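Local coordinates for protein phosphoglycerate oxidoreductase (PDB 4HY3) that probably reduces hydroxypyruvate or glyoxylate with a nicotinamide cofactor, in the manner of D-2-hydroxyacid dehydrogenases, at residues A77-G82 / L336-L341. Numbering follows the deposited sequence.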
loop_
_atom_site.group_PDB
_atom_site.type_symbol
_atom_site.label_atom_id
_atom_site.label_comp_id
_atom_site.label_asym_id
_atom_site.label_seq_id
_atom_site.Cartn_x
_atom_site.Cartn_y
_atom_site.Cartn_z
ATOM N N ALA A 77 -41.467 5.193 16.772
ATOM C CA ALA A 77 -40.457 4.470 16.002
ATOM C C ALA A 77 -39.471 5.409 15.236
ATOM O O ALA A 77 -39.855 6.135 14.307
ATOM C CB ALA A 77 -41.117 3.477 15.046
ATOM N N ARG A 78 -38.210 5.380 15.631
ATOM C CA ARG A 78 -37.196 6.140 14.956
ATOM C C ARG A 78 -36.546 5.377 13.778
ATOM O O ARG A 78 -35.910 5.989 12.942
ATOM C CB ARG A 78 -36.124 6.554 15.969
ATOM C CG ARG A 78 -34.868 7.119 15.328
ATOM C CD ARG A 78 -33.918 7.651 16.365
ATOM N NE ARG A 78 -34.605 8.539 17.287
ATOM C CZ ARG A 78 -34.066 8.990 18.413
ATOM N NH1 ARG A 78 -32.833 8.662 18.743
ATOM N NH2 ARG A 78 -34.764 9.785 19.209
ATOM N N TYR A 79 -36.672 4.051 13.742
ATOM C CA TYR A 79 -36.027 3.230 12.720
ATOM C C TYR A 79 -36.821 1.969 12.422
ATOM O O TYR A 79 -37.541 1.464 13.287
ATOM C CB TYR A 79 -34.634 2.767 13.155
ATOM C CG TYR A 79 -33.673 3.834 13.653
ATOM C CD1 TYR A 79 -33.125 4.783 12.785
ATOM C CD2 TYR A 79 -33.295 3.877 14.996
ATOM C CE1 TYR A 79 -32.242 5.748 13.245
ATOM C CE2 TYR A 79 -32.401 4.827 15.459
ATOM C CZ TYR A 79 -31.880 5.755 14.582
ATOM O OH TYR A 79 -31.017 6.693 15.053
ATOM N N ILE A 80 -36.675 1.445 11.200
ATOM C CA ILE A 80 -37.189 0.125 10.850
ATOM C C ILE A 80 -36.016 -0.728 10.415
ATOM O O ILE A 80 -35.417 -0.469 9.373
ATOM C CB ILE A 80 -38.189 0.183 9.673
ATOM C CG1 ILE A 80 -39.199 1.312 9.883
ATOM C CG2 ILE A 80 -38.875 -1.160 9.479
ATOM C CD1 ILE A 80 -40.623 0.860 10.071
ATOM N N ILE A 81 -35.652 -1.734 11.204
ATOM C CA ILE A 81 -34.683 -2.700 10.697
ATOM C C ILE A 81 -35.459 -3.692 9.821
ATOM O O ILE A 81 -36.315 -4.418 10.327
ATOM C CB ILE A 81 -33.918 -3.405 11.836
ATOM C CG1 ILE A 81 -33.487 -2.379 12.898
ATOM C CG2 ILE A 81 -32.724 -4.177 11.284
ATOM C CD1 ILE A 81 -32.858 -2.966 14.153
ATOM N N GLY A 82 -35.192 -3.677 8.514
ATOM C CA GLY A 82 -35.847 -4.568 7.521
ATOM C C GLY A 82 -36.493 -3.892 6.307
ATOM O O GLY A 82 -36.103 -2.784 5.927
ATOM N N LEU A 336 -25.137 7.077 14.222
ATOM C CA LEU A 336 -25.045 8.352 13.520
ATOM C C LEU A 336 -26.373 9.102 13.483
ATOM O O LEU A 336 -26.417 10.306 13.758
ATOM C CB LEU A 336 -24.434 8.206 12.134
ATOM C CG LEU A 336 -22.929 7.851 12.124
ATOM C CD1 LEU A 336 -22.551 7.052 10.894
ATOM C CD2 LEU A 336 -21.968 9.029 12.294
HETATM N N MSE A 337 -27.465 8.419 13.190
HETATM C CA MSE A 337 -28.715 9.127 13.050
HETATM C C MSE A 337 -29.283 9.490 14.386
HETATM O O MSE A 337 -29.973 10.504 14.512
HETATM C CB MSE A 337 -29.679 8.291 12.275
HETATM C CG MSE A 337 -28.968 7.953 10.994
HETATM SE SE MSE A 337 -30.308 7.414 9.653
HETATM C CE MSE A 337 -29.914 5.492 9.902
ATOM N N ASP A 338 -29.010 8.684 15.409
ATOM C CA ASP A 338 -29.315 9.123 16.773
ATOM C C ASP A 338 -28.658 10.471 17.093
ATOM O O ASP A 338 -29.307 11.363 17.594
ATOM C CB ASP A 338 -28.842 8.115 17.807
ATOM C CG ASP A 338 -29.647 6.851 17.802
ATOM O OD1 ASP A 338 -30.899 6.934 17.613
ATOM O OD2 ASP A 338 -29.008 5.775 18.011
ATOM N N ARG A 339 -27.366 10.594 16.804
ATOM C CA ARG A 339 -26.617 11.824 17.030
ATOM C C ARG A 339 -26.863 12.853 15.923
ATOM O O ARG A 339 -25.979 13.645 15.620
ATOM C CB ARG A 339 -25.119 11.520 17.155
ATOM C CG ARG A 339 -24.756 10.545 18.279
ATOM C CD ARG A 339 -23.261 10.350 18.499
ATOM N NE ARG A 339 -22.522 10.522 17.246
ATOM C CZ ARG A 339 -21.863 9.560 16.631
ATOM N NH1 ARG A 339 -21.814 8.358 17.168
ATOM N NH2 ARG A 339 -21.254 9.795 15.489
ATOM N N GLY A 340 -28.051 12.824 15.315
ATOM C CA GLY A 340 -28.456 13.768 14.258
ATOM C C GLY A 340 -27.797 13.665 12.875
ATOM O O GLY A 340 -28.172 14.410 11.978
ATOM N N LEU A 341 -26.823 12.775 12.665
ATOM C CA LEU A 341 -26.064 12.801 11.404
ATOM C C LEU A 341 -26.581 11.818 10.327
ATOM O O LEU A 341 -27.334 10.865 10.623
ATOM C CB LEU A 341 -24.562 12.602 11.644
ATOM C CG LEU A 341 -23.934 13.484 12.745
ATOM C CD1 LEU A 341 -22.872 12.697 13.498
ATOM C CD2 LEU A 341 -23.359 14.795 12.256
#
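R78 and Y79, consecutive residues of strand 77-82, both grip one carboxylate oxygen of D338, in the last turn of helix 320-338. The R78 chain leaves the strand with CG anti to the backbone N (chi1 168°). From CB it passes to R78 CG, which sits over the centre of the Y79 ring, 3.3 Å above its plane. R78 CD then comes within 3.3 Å of D338 OD1. A bend at chi3 turns the guanidinium so that R78 NE stays 4.1 Å from D338 OD1 while R78 NH1 closes on it. The salt bridge from R78 NH1 to D338 OD1 is 2.8 Å long, with an N-H...O angle of 158°; the acceptor lies nearly in the guanidinium plane, and the guanidinium and carboxylate planes are 63° apart. Y79 OH donates to the same oxygen, D338 OD1, over 2.6 Å, coming from above the carboxylate plane on the face opposite R78 NH1. The shared anion would be expected to stay ionised, the more so because its second oxygen, OD2, is bonded to Y56 OH. The tyrosine ring presents its edge to the helix: besides D338 OD1 it meets M337 CB, 3.7 Å from Y79 CE1, while M334, one turn earlier, also packs on Y79. Just beyond D338 the helix ends in a Schellman motif, with L341 N bonded to L336 O (2.7 Å), G340 N to M337 O, and G340 at positive phi as the C-prime residue. R98 NH2, just before strand 99-101, also bonds to M337 O. The contact pins the C-terminal end of helix 320-338 to strand 77-82, consistent with the two-domain fold of D-2-hydroxyacid dehydrogenases, in which the chain returns from the Rossmann-type NAD-binding domain to pack on the flavodoxin-like domain.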